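Local coordinates for conserved hypothetical protein BatB (Bacteroides thetaiotaomicron, PDB 3IBS) that is of unknown function but, as a von Willebrand factor type A domain protein of the cell membrane, binds magnesium and probably mediates metal-dependent protein contacts, at residues E13-L18 with G54-A59; N22-Q27 with I118-N123; G60-Q65 with G95-L100. One frame throughout, in Å; residues are numbered along the deposited sequence.

Interaction 1 is the buried centre: strands 13-19 and 52-58 pair in the main sheet by regular backbone hydrogen bonds. Interaction 2 lies where strands of that sheet end, at the magnesium site. It is also buried, but its chemistry is polar, with a serine, two acids, the ion and its waters. It shares the sheet with interaction 1, since strands 13-19 and 113-119 are neighbours. Interaction 3 is partly buried, at the edge strand 62-69, where helix 94-102 packs without hydrogen bonds across the contact. It meets interaction 1 through strand 52-58, but its nearest atoms to interaction 2 are about 8 Å away.

Interaction 1. Residues E13-L18 with G54-A59; sequences EVIIAL and GMIVFA
Residues 13-18 and 54-58 pair as parallel strands in the central sheet of a von Willebrand factor type A domain, a Rossmann-like fold. Helix 33-46 links the two strands, so the contact closes a beta-alpha-beta crossover. Five backbone hydrogen bonds join Val14, Ile16 and Leu18 to Gly54, Ile56 and Phe58. The bond from Ile56 N to Ile16 O is 2.8 Å long and meets the carbonyl almost head-on, with a C=O...N angle of 171°. Weaker CA-H...O contacts lie between the main bonds, such as Ile15 CA to Gly54 O at 3.4 Å.

Ile15, Ala17 and Ile56 project from one face of the sheet, where Ile15 and Ile56 also touch Ala101 of helix 94-102. Ile16, Leu18, Met55 (a selenomethionine) and Val57 project from the other. Ile15 CG2 lies 3.8 Å from Ile56 CD1, the two side chains crossing at a slant. Gly54 sits beside Ile15, and a CB on it would come within 3.4 Å of Ile15 CG1, which is tight.

Phe58 has CG between its backbone N and carbonyl carbon (chi1 71°), which brings the ring back beside Ala17 and Leu18 of the neighbouring strand. The ring also touches Thr119, Ile94 and Ala97. Its edge meets the neighbouring strand: Phe58 CE2 lies 3.5 Å from Ala17 O, with that oxygen near the ring plane.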
ATOM      1  N   GLU A  13       7.706   9.463  37.479  1.00 13.95           N
ATOM      2  CA  GLU A  13       8.483   9.929  36.360  1.00 12.62           C
ATOM      3  C   GLU A  13       8.295   8.946  35.202  1.00 12.93           C
ATOM      4  O   GLU A  13       8.491   7.724  35.358  1.00 12.22           O
ATOM      5  CB  GLU A  13       9.949  10.068  36.751  1.00 13.22           C
ATOM      6  CG  GLU A  13      10.174  11.102  37.885  1.00 12.03           C
ATOM      7  CD  GLU A  13      11.634  11.280  38.319  1.00 16.08           C
ATOM      8  OE1 GLU A  13      12.558  10.626  37.778  1.00 15.32           O
ATOM      9  OE2 GLU A  13      11.848  12.102  39.245  1.00 18.93           O
ATOM     10  N   VAL A  14       7.888   9.483  34.053  1.00 11.46           N
ATOM     11  CA  VAL A  14       7.568   8.663  32.886  1.00 11.47           C
ATOM     12  C   VAL A  14       8.399   9.156  31.692  1.00 11.22           C
ATOM     13  O   VAL A  14       8.336  10.341  31.323  1.00 11.00           O
ATOM     14  CB  VAL A  14       6.045   8.731  32.547  1.00 11.06           C
ATOM     15  CG1 VAL A  14       5.744   7.990  31.232  1.00 13.34           C
ATOM     16  CG2 VAL A  14       5.204   8.148  33.671  1.00 11.63           C
ATOM     17  N   ILE A  15       9.204   8.267  31.120  1.00 10.52           N
ATOM     18  CA  ILE A  15       9.919   8.612  29.905  1.00 10.59           C
ATOM     19  C   ILE A  15       9.422   7.784  28.734  1.00 11.45           C
ATOM     20  O   ILE A  15       9.396   6.555  28.789  1.00 10.98           O
ATOM     21  CB  ILE A  15      11.453   8.505  30.084  1.00 10.89           C
ATOM     22  CG1 ILE A  15      11.914   9.588  31.084  1.00 11.57           C
ATOM     23  CG2 ILE A  15      12.157   8.720  28.747  1.00  7.57           C
ATOM     24  CD1 ILE A  15      13.367   9.449  31.527  1.00 15.95           C
ATOM     25  N   ILE A  16       9.000   8.461  27.670  1.00 12.16           N
ATOM     26  CA  ILE A  16       8.513   7.749  26.493  1.00 11.83           C
ATOM     27  C   ILE A  16       9.639   7.613  25.480  1.00 12.27           C
ATOM     28  O   ILE A  16      10.327   8.585  25.188  1.00 12.51           O
ATOM     29  CB  ILE A  16       7.333   8.495  25.855  1.00 12.93           C
ATOM     30  CG1 ILE A  16       6.164   8.472  26.851  1.00 14.85           C
ATOM     31  CG2 ILE A  16       6.921   7.810  24.492  1.00 10.17           C
ATOM     32  CD1 ILE A  16       5.510   9.758  26.978  1.00 19.66           C
ATOM     33  N   ALA A  17       9.823   6.414  24.943  1.00 10.82           N
ATOM     34  CA  ALA A  17      10.868   6.203  23.955  1.00 10.95           C
ATOM     35  C   ALA A  17      10.147   5.855  22.663  1.00 10.70           C
ATOM     36  O   ALA A  17       9.602   4.774  22.525  1.00 10.31           O
ATOM     37  CB  ALA A  17      11.807   5.063  24.404  1.00 10.16           C
ATOM     38  N   LEU A  18      10.110   6.802  21.741  1.00 10.63           N
ATOM     39  CA  LEU A  18       9.269   6.672  20.558  1.00 10.13           C
ATOM     40  C   LEU A  18      10.105   6.328  19.318  1.00 10.35           C
ATOM     41  O   LEU A  18      11.011   7.065  18.930  1.00 10.28           O
ATOM     42  CB  LEU A  18       8.481   7.970  20.345  1.00  9.80           C
ATOM     43  CG  LEU A  18       7.641   8.127  19.068  1.00 11.28           C
ATOM     44  CD1 LEU A  18       6.557   7.023  18.957  1.00  7.53           C
ATOM     45  CD2 LEU A  18       7.003   9.542  19.046  1.00 10.16           C
ATOM     46  N   GLY A  54       9.281  12.799  30.194  1.00 12.86           N
ATOM     47  CA  GLY A  54      10.379  13.065  29.264  1.00 13.27           C
ATOM     48  C   GLY A  54      10.156  12.261  27.998  1.00 12.99           C
ATOM     49  O   GLY A  54       9.325  11.349  27.976  1.00 13.27           O
HETATM   50  N   MSE A  55      10.870  12.602  26.938  1.00 12.68           N
HETATM   51  CA  MSE A  55      10.714  11.881  25.674  1.00 14.67           C
HETATM   52  C   MSE A  55      12.041  11.696  24.966  1.00 14.07           C
HETATM   53  O   MSE A  55      12.886  12.616  24.919  1.00 13.69           O
HETATM   54  CB  MSE A  55       9.764  12.618  24.722  1.00 14.79           C
HETATM   55  CG  MSE A  55       8.371  12.902  25.301  1.00 20.89           C
HETATM   56 SE   MSE A  55       7.280  13.914  23.999  0.80 33.40          SE
HETATM   57  CE  MSE A  55       7.187  12.417  22.793  1.00 24.55           C
ATOM     58  N   ILE A  56      12.193  10.509  24.399  1.00 13.46           N
ATOM     59  CA  ILE A  56      13.348  10.143  23.586  1.00 13.03           C
ATOM     60  C   ILE A  56      12.783   9.687  22.259  1.00 13.53           C
ATOM     61  O   ILE A  56      11.733   9.047  22.246  1.00 13.86           O
ATOM     62  CB  ILE A  56      14.081   8.962  24.248  1.00 13.21           C
ATOM     63  CG1 ILE A  56      14.891   9.464  25.444  1.00 12.63           C
ATOM     64  CG2 ILE A  56      14.959   8.192  23.248  1.00 13.23           C
ATOM     65  CD1 ILE A  56      15.176   8.394  26.455  1.00  9.94           C
ATOM     66  N   VAL A  57      13.423  10.071  21.154  1.00 13.24           N
ATOM     67  CA  VAL A  57      13.062   9.536  19.856  1.00 13.64           C
ATOM     68  C   VAL A  57      14.216   8.640  19.389  1.00 14.42           C
ATOM     69  O   VAL A  57      15.375   8.872  19.761  1.00 14.50           O
ATOM     70  CB  VAL A  57      12.688  10.645  18.829  1.00 13.66           C
ATOM     71  CG1 VAL A  57      11.372  11.339  19.228  1.00 13.59           C
ATOM     72  CG2 VAL A  57      13.809  11.702  18.715  1.00 12.35           C
ATOM     73  N   PHE A  58      13.901   7.580  18.646  1.00 14.62           N
ATOM     74  CA  PHE A  58      14.964   6.699  18.157  1.00 14.94           C
ATOM     75  C   PHE A  58      14.663   6.118  16.796  1.00 15.29           C
ATOM     76  O   PHE A  58      13.492   5.917  16.395  1.00 14.74           O
ATOM     77  CB  PHE A  58      15.280   5.571  19.168  1.00 14.95           C
ATOM     78  CG  PHE A  58      14.190   4.517  19.290  1.00 15.58           C
ATOM     79  CD1 PHE A  58      14.203   3.376  18.463  1.00 15.13           C
ATOM     80  CD2 PHE A  58      13.179   4.651  20.237  1.00 14.03           C
ATOM     81  CE1 PHE A  58      13.218   2.398  18.576  1.00 14.56           C
ATOM     82  CE2 PHE A  58      12.190   3.681  20.373  1.00 14.21           C
ATOM     83  CZ  PHE A  58      12.188   2.554  19.544  1.00 13.92           C
ATOM     84  N   ALA A  59      15.745   5.855  16.076  1.00 15.23           N
ATOM     85  CA  ALA A  59      15.688   4.978  14.937  1.00 15.37           C
ATOM     86  C   ALA A  59      16.988   4.180  15.002  1.00 15.87           C
ATOM     87  O   ALA A  59      17.130   3.326  15.875  1.00 16.68           O
ATOM     88  CB  ALA A  59      15.519   5.792  13.627  1.00 15.02           C
TER

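Interaction 2. Residues N22-Q27 with I118-N123; sequences NSMLAQ and ITDGEN. With MG (magnesium ion), chain I.
The metal-ion-dependent adhesion site (MIDAS) of the von Willebrand factor type A fold brings Ser23 of the 22-27 loop against Asp120, just past the end of strand 113-119. Ser23 OG binds the magnesium ion at 2.1 Å. It also donates a hydrogen bond to Asp120 OD2 at 2.7 Å, on the syn lone pair of that oxygen. Chi1 of Ser23 is 58°, which sets OG between the backbone N and the carbonyl carbon and turns it to the ion. Ser21 is the other protein ligand, and four waters complete six-fold coordination.

Asp120 does not touch the metal itself. Its OD1 accepts a 2.6 Å hydrogen bond from water 2, which is bound to the ion. OD1 also accepts from Glu122 N at 3.1 Å, forming an Asx turn. OD2 has a second partner in Arg33, by a salt bridge. Glu122 OE1 takes a 2.8 Å hydrogen bond from water 3, and Thr174 holds the same oxygen. Water 1 accepts from Ser23 N. On the same aspartate, the selenium of Met24 (a selenomethionine) lies 3.8 Å from Asp120 N, the two side chains crossing obliquely.

The ion is thus held directly by neutral hydroxyls, and these two acids reach it through water. Such a centre is likely to stay electrophilic, consistent with a MIDAS where an acidic group from a partner could displace a water.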
ATOM      1  N   ASN A  22      11.373   4.915   9.550  1.00 12.83           N
ATOM      2  CA  ASN A  22      10.490   5.002   8.377  1.00 13.84           C
ATOM      3  C   ASN A  22       9.265   4.108   8.455  1.00 13.75           C
ATOM      4  O   ASN A  22       8.190   4.482   7.992  1.00 13.40           O
ATOM      5  CB  ASN A  22      11.280   4.676   7.084  1.00 13.71           C
ATOM      6  CG  ASN A  22      12.353   5.709   6.792  1.00 16.18           C
ATOM      7  OD1 ASN A  22      12.200   6.879   7.143  1.00 17.08           O
ATOM      8  ND2 ASN A  22      13.442   5.283   6.147  1.00 17.14           N
ATOM      9  N   SER A  23       9.424   2.931   9.060  1.00 13.45           N
ATOM     10  CA  SER A  23       8.309   1.991   9.173  1.00 13.30           C
ATOM     11  C   SER A  23       7.109   2.580   9.963  1.00 13.07           C
ATOM     12  O   SER A  23       5.972   2.126   9.810  1.00 13.08           O
ATOM     13  CB  SER A  23       8.787   0.687   9.822  1.00 12.88           C
ATOM     14  OG  SER A  23       9.351   0.980  11.095  1.00 12.56           O
HETATM   15  N   MSE A  24       7.368   3.576  10.806  1.00 12.30           N
HETATM   16  CA  MSE A  24       6.314   4.225  11.588  1.00 11.89           C
HETATM   17  C   MSE A  24       5.412   5.146  10.739  1.00 11.92           C
HETATM   18  O   MSE A  24       4.374   5.636  11.211  1.00 10.92           O
HETATM   19  CB  MSE A  24       6.905   4.964  12.805  1.00 12.14           C
HETATM   20  CG  MSE A  24       7.698   4.021  13.748  1.00 11.92           C
HETATM   21 SE   MSE A  24       6.476   2.813  14.737  0.80 16.98          SE
HETATM   22  CE  MSE A  24       5.697   4.218  15.893  1.00 11.57           C
ATOM     23  N   LEU A  25       5.774   5.335   9.477  1.00 12.48           N
ATOM     24  CA  LEU A  25       4.901   6.050   8.541  1.00 12.83           C
ATOM     25  C   LEU A  25       3.879   5.130   7.885  1.00 12.74           C
ATOM     26  O   LEU A  25       2.996   5.604   7.175  1.00 12.27           O
ATOM     27  CB  LEU A  25       5.713   6.810   7.480  1.00 12.93           C
ATOM     28  CG  LEU A  25       6.605   7.953   8.003  1.00 14.49           C
ATOM     29  CD1 LEU A  25       7.168   8.813   6.850  1.00 14.51           C
ATOM     30  CD2 LEU A  25       5.834   8.830   8.991  1.00 16.42           C
ATOM     31  N   ALA A  26       3.983   3.818   8.114  1.00 12.48           N
ATOM     32  CA  ALA A  26       2.929   2.910   7.634  1.00 12.76           C
ATOM     33  C   ALA A  26       1.573   3.372   8.192  1.00 13.41           C
ATOM     34  O   ALA A  26       1.506   3.926   9.303  1.00 12.77           O
ATOM     35  CB  ALA A  26       3.198   1.493   8.030  1.00 11.77           C
ATOM     36  N   GLN A  27       0.516   3.141   7.416  1.00 13.14           N
ATOM     37  CA  GLN A  27      -0.823   3.650   7.734  1.00 14.03           C
ATOM     38  C   GLN A  27      -1.841   2.533   8.017  1.00 14.22           C
ATOM     39  O   GLN A  27      -3.030   2.650   7.669  1.00 14.71           O
ATOM     40  CB  GLN A  27      -1.312   4.628   6.634  1.00 13.85           C
ATOM     41  CG  GLN A  27      -0.432   5.898   6.543  1.00 15.33           C
ATOM     42  CD  GLN A  27      -0.957   6.962   5.552  1.00 19.41           C
ATOM     43  OE1 GLN A  27      -2.035   6.828   4.998  1.00 20.00           O
ATOM     44  NE2 GLN A  27      -0.173   8.017   5.338  1.00 19.58           N
ATOM     45  N   ILE A 118       7.346   2.860  22.493  1.00 11.41           N
ATOM     46  CA  ILE A 118       6.287   2.781  21.487  1.00 11.42           C
ATOM     47  C   ILE A 118       6.895   2.497  20.111  1.00 11.84           C
ATOM     48  O   ILE A 118       7.631   3.327  19.563  1.00 12.56           O
ATOM     49  CB  ILE A 118       5.474   4.074  21.433  1.00 11.38           C
ATOM     50  CG1 ILE A 118       4.948   4.405  22.846  1.00 13.21           C
ATOM     51  CG2 ILE A 118       4.338   3.937  20.427  1.00  8.35           C
ATOM     52  CD1 ILE A 118       4.184   5.816  22.984  1.00 10.66           C
ATOM     53  N   THR A 119       6.607   1.327  19.553  1.00 12.09           N
ATOM     54  CA  THR A 119       7.381   0.854  18.392  1.00 11.94           C
ATOM     55  C   THR A 119       6.623  -0.247  17.635  1.00 12.19           C
ATOM     56  O   THR A 119       5.690  -0.829  18.164  1.00 11.35           O
ATOM     57  CB  THR A 119       8.786   0.324  18.857  1.00 11.74           C
ATOM     58  OG1 THR A 119       9.595  -0.059  17.729  1.00 12.22           O
ATOM     59  CG2 THR A 119       8.628  -0.873  19.830  1.00 11.31           C
ATOM     60  N   ASP A 120       7.033  -0.536  16.399  1.00 12.23           N
ATOM     61  CA  ASP A 120       6.576  -1.773  15.753  1.00 13.22           C
ATOM     62  C   ASP A 120       7.528  -2.948  16.081  1.00 13.58           C
ATOM     63  O   ASP A 120       7.282  -4.089  15.651  1.00 13.91           O
ATOM     64  CB  ASP A 120       6.384  -1.570  14.243  1.00 12.78           C
ATOM     65  CG  ASP A 120       7.623  -1.004  13.578  1.00 14.53           C
ATOM     66  OD1 ASP A 120       8.743  -1.349  14.032  1.00 14.07           O
ATOM     67  OD2 ASP A 120       7.484  -0.195  12.634  1.00 13.73           O
ATOM     68  N   GLY A 121       8.599  -2.673  16.851  1.00 14.04           N
ATOM     69  CA  GLY A 121       9.532  -3.728  17.323  1.00 14.18           C
ATOM     70  C   GLY A 121      10.219  -4.516  16.201  1.00 15.42           C
ATOM     71  O   GLY A 121      10.734  -5.645  16.407  1.00 15.15           O
ATOM     72  N   GLU A 122      10.283  -3.894  15.026  1.00 14.76           N
ATOM     73  CA  GLU A 122      10.714  -4.574  13.823  1.00 15.32           C
ATOM     74  C   GLU A 122      12.218  -4.511  13.572  1.00 15.21           C
ATOM     75  O   GLU A 122      12.815  -3.431  13.615  1.00 15.94           O
ATOM     76  CB  GLU A 122       9.972  -4.012  12.609  1.00 14.22           C
ATOM     77  CG  GLU A 122      10.363  -4.692  11.322  1.00 14.75           C
ATOM     78  CD  GLU A 122       9.534  -4.230  10.141  1.00 15.39           C
ATOM     79  OE1 GLU A 122       9.438  -3.000   9.898  1.00 14.61           O
ATOM     80  OE2 GLU A 122       8.999  -5.102   9.455  1.00 15.11           O
ATOM     81  N   ASN A 123      12.802  -5.669  13.257  1.00 15.58           N
ATOM     82  CA  ASN A 123      14.224  -5.768  12.910  1.00 16.84           C
ATOM     83  C   ASN A 123      15.182  -5.173  13.961  1.00 17.06           C
ATOM     84  O   ASN A 123      16.179  -4.527  13.610  1.00 17.08           O
ATOM     85  CB  ASN A 123      14.510  -5.116  11.543  1.00 15.90           C
ATOM     86  CG  ASN A 123      13.891  -5.879  10.385  1.00 17.62           C
ATOM     87  OD1 ASN A 123      13.696  -7.086  10.450  1.00 17.87           O
ATOM     88  ND2 ASN A 123      13.572  -5.158   9.311  1.00 19.86           N
TER
HETATM   89 MG    MG I 219      11.333   0.726  11.668  1.00 24.60          MG
HETATM   90  O   HOH W   1      11.830   1.405   9.772  1.00 12.43           O
HETATM   91  O   HOH W   2      10.799   0.126  13.521  1.00  9.23           O
HETATM   92  O   HOH W   3      11.257  -1.235  10.986  1.00 11.05           O
HETATM   93  O   HOH W   4      13.389   0.547  12.060  1.00  8.66           O

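Interaction 3. Residues G60-Q65 with G95-L100; sequences GDAFTQ and GEAINL
Apolar contacts carry most of this meeting between strand 62-64 and helix 95-100, and no hydrogen bond crosses it. Ala62 points toward the helix. Its CB lies 3.8 Å from Ala97 CA and 4.0 Å from Ala97 CB, a close approach that two small side chains allow. One turn on, Leu100 reaches across with its CD2 branch. This methyl lies over the strand backbone, 3.8 Å from Phe63 CA, and it also touches Ala62. Thr64 meets the same side chain, with Thr64 OG1 3.9 Å from Leu100 CD2. With CG anti to the backbone N (chi1 177°), Leu100 extends toward the strand and CD2 is the branch that meets its backbone, while CD1 comes near Thr64 OG1 alone. An alanine in place of Leu100 is likely to open a gap beside the backbone of Phe63 and Thr64, where CD2 now packs.

The electrostatic contacts lie at the exposed side. The extended Glu96 side chain reaches toward the loop before the strand, and its OE1 comes within 3.9 Å of Asp61 CA. Asp61 OD1 and Glu96 OE1 are 4.2 Å apart, so the two like charges probably repel mildly. A long, weak ion pair with Lys89 may offset part of this at Asp61.

Strand 62-69 is the outermost strand on this side of the sheet and runs antiparallel to 52-58. Helix 94-102 packs against both strands: Ala97 packs on Ile56 and Phe58, and Leu100 on Ile56. Ile98 faces elsewhere, to helix 128-136 and strand 113-119.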
ATOM      1  N   GLY A  60      17.944   4.462  14.125  1.00 16.29           N
ATOM      2  CA  GLY A  60      19.288   3.872  14.229  1.00 16.57           C
ATOM      3  C   GLY A  60      20.093   4.389  15.412  1.00 17.53           C
ATOM      4  O   GLY A  60      20.965   3.678  15.927  1.00 17.51           O
ATOM      5  N   ASP A  61      19.813   5.623  15.828  1.00 17.65           N
ATOM      6  CA  ASP A  61      20.339   6.211  17.067  1.00 18.99           C
ATOM      7  C   ASP A  61      19.160   6.639  17.937  1.00 18.64           C
ATOM      8  O   ASP A  61      18.012   6.662  17.458  1.00 18.79           O
ATOM      9  CB  ASP A  61      21.191   7.466  16.761  1.00 19.73           C
ATOM     10  CG  ASP A  61      22.472   7.150  15.961  1.00 24.36           C
ATOM     11  OD1 ASP A  61      23.141   6.125  16.248  1.00 28.17           O
ATOM     12  OD2 ASP A  61      22.810   7.930  15.033  1.00 26.44           O
ATOM     13  N   ALA A  62      19.444   7.020  19.185  1.00 17.98           N
ATOM     14  CA  ALA A  62      18.450   7.587  20.091  1.00 17.70           C
ATOM     15  C   ALA A  62      18.904   8.941  20.623  1.00 17.73           C
ATOM     16  O   ALA A  62      20.057   9.112  20.931  1.00 17.03           O
ATOM     17  CB  ALA A  62      18.186   6.644  21.264  1.00 17.42           C
ATOM     18  N   PHE A  63      17.980   9.887  20.764  1.00 17.96           N
ATOM     19  CA  PHE A  63      18.292  11.120  21.461  1.00 18.59           C
ATOM     20  C   PHE A  63      17.126  11.650  22.282  1.00 17.91           C
ATOM     21  O   PHE A  63      15.974  11.279  22.057  1.00 17.37           O
ATOM     22  CB  PHE A  63      18.908  12.180  20.512  1.00 19.46           C
ATOM     23  CG  PHE A  63      17.915  12.920  19.648  1.00 22.39           C
ATOM     24  CD1 PHE A  63      17.221  14.035  20.142  1.00 26.71           C
ATOM     25  CD2 PHE A  63      17.727  12.555  18.317  1.00 26.01           C
ATOM     26  CE1 PHE A  63      16.310  14.754  19.321  1.00 28.07           C
ATOM     27  CE2 PHE A  63      16.823  13.264  17.491  1.00 27.40           C
ATOM     28  CZ  PHE A  63      16.117  14.361  17.995  1.00 28.09           C
ATOM     29  N   THR A  64      17.450  12.510  23.240  1.00 17.14           N
ATOM     30  CA  THR A  64      16.473  13.130  24.106  1.00 17.28           C
ATOM     31  C   THR A  64      15.731  14.227  23.376  1.00 17.80           C
ATOM     32  O   THR A  64      16.333  15.226  22.960  1.00 18.27           O
ATOM     33  CB  THR A  64      17.167  13.750  25.343  1.00 17.91           C
ATOM     34  OG1 THR A  64      17.808  12.700  26.089  1.00 17.58           O
ATOM     35  CG2 THR A  64      16.125  14.475  26.244  1.00 16.76           C
ATOM     36  N   GLN A  65      14.426  14.058  23.240  1.00 17.22           N
ATOM     37  CA  GLN A  65      13.588  15.054  22.555  1.00 17.43           C
ATOM     38  C   GLN A  65      13.072  16.023  23.592  1.00 16.89           C
ATOM     39  O   GLN A  65      13.047  17.211  23.364  1.00 18.12           O
ATOM     40  CB  GLN A  65      12.427  14.384  21.788  1.00 17.19           C
ATOM     41  CG  GLN A  65      11.283  15.339  21.279  1.00 17.19           C
ATOM     42  CD  GLN A  65      11.691  16.140  20.050  1.00 20.01           C
ATOM     43  OE1 GLN A  65      12.792  15.949  19.506  1.00 20.32           O
ATOM     44  NE2 GLN A  65      10.811  17.042  19.598  1.00 18.75           N
ATOM     45  N   GLY A  95      17.281  -0.780  22.592  1.00 15.30           N
ATOM     46  CA  GLY A  95      18.225  -0.878  23.716  1.00 15.48           C
ATOM     47  C   GLY A  95      18.905   0.438  24.059  1.00 15.49           C
ATOM     48  O   GLY A  95      18.904   0.853  25.224  1.00 15.80           O
ATOM     49  N   GLU A  96      19.478   1.096  23.049  1.00 15.13           N
ATOM     50  CA  GLU A  96      20.046   2.429  23.222  1.00 16.07           C
ATOM     51  C   GLU A  96      19.021   3.422  23.818  1.00 15.47           C
ATOM     52  O   GLU A  96      19.363   4.209  24.707  1.00 15.31           O
ATOM     53  CB  GLU A  96      20.617   2.961  21.897  1.00 16.88           C
ATOM     54  CG  GLU A  96      21.856   2.207  21.392  1.00 21.06           C
ATOM     55  CD  GLU A  96      22.362   2.715  20.037  1.00 27.83           C
ATOM     56  OE1 GLU A  96      22.105   3.885  19.687  1.00 30.95           O
ATOM     57  OE2 GLU A  96      23.026   1.941  19.310  1.00 31.41           O
ATOM     58  N   ALA A  97      17.766   3.356  23.362  1.00 14.06           N
ATOM     59  CA  ALA A  97      16.739   4.276  23.867  1.00 13.82           C
ATOM     60  C   ALA A  97      16.410   4.002  25.340  1.00 13.65           C
ATOM     61  O   ALA A  97      16.354   4.926  26.151  1.00 13.20           O
ATOM     62  CB  ALA A  97      15.471   4.249  22.985  1.00 12.81           C
ATOM     63  N   ILE A  98      16.246   2.723  25.688  1.00 13.44           N
ATOM     64  CA  ILE A  98      15.991   2.330  27.067  1.00 13.13           C
ATOM     65  C   ILE A  98      17.152   2.727  27.964  1.00 13.25           C
ATOM     66  O   ILE A  98      16.924   3.220  29.078  1.00 13.74           O
ATOM     67  CB  ILE A  98      15.701   0.794  27.198  1.00 12.51           C
ATOM     68  CG1 ILE A  98      14.371   0.433  26.523  1.00 12.85           C
ATOM     69  CG2 ILE A  98      15.678   0.346  28.681  1.00 13.81           C
ATOM     70  CD1 ILE A  98      14.093  -1.101  26.460  1.00 10.42           C
ATOM     71  N   ASN A  99      18.384   2.502  27.499  1.00 13.21           N
ATOM     72  CA  ASN A  99      19.587   2.836  28.292  1.00 13.86           C
ATOM     73  C   ASN A  99      19.679   4.345  28.498  1.00 13.77           C
ATOM     74  O   ASN A  99      20.004   4.803  29.594  1.00 13.35           O
ATOM     75  CB  ASN A  99      20.872   2.346  27.626  1.00 13.33           C
ATOM     76  CG  ASN A  99      21.068   0.840  27.742  1.00 17.34           C
ATOM     77  OD1 ASN A  99      20.447   0.146  28.586  1.00 18.90           O
ATOM     78  ND2 ASN A  99      21.958   0.325  26.907  1.00 15.57           N
ATOM     79  N   LEU A 100      19.383   5.117  27.444  1.00 13.71           N
ATOM     80  CA  LEU A 100      19.347   6.580  27.572  1.00 13.81           C
ATOM     81  C   LEU A 100      18.245   7.001  28.561  1.00 14.23           C
ATOM     82  O   LEU A 100      18.447   7.882  29.406  1.00 13.81           O
ATOM     83  CB  LEU A 100      19.133   7.242  26.203  1.00 13.95           C
ATOM     84  CG  LEU A 100      19.000   8.777  26.116  1.00 13.90           C
ATOM     85  CD1 LEU A 100      20.254   9.514  26.690  1.00 13.82           C
ATOM     86  CD2 LEU A 100      18.720   9.197  24.657  1.00 12.31           C
TER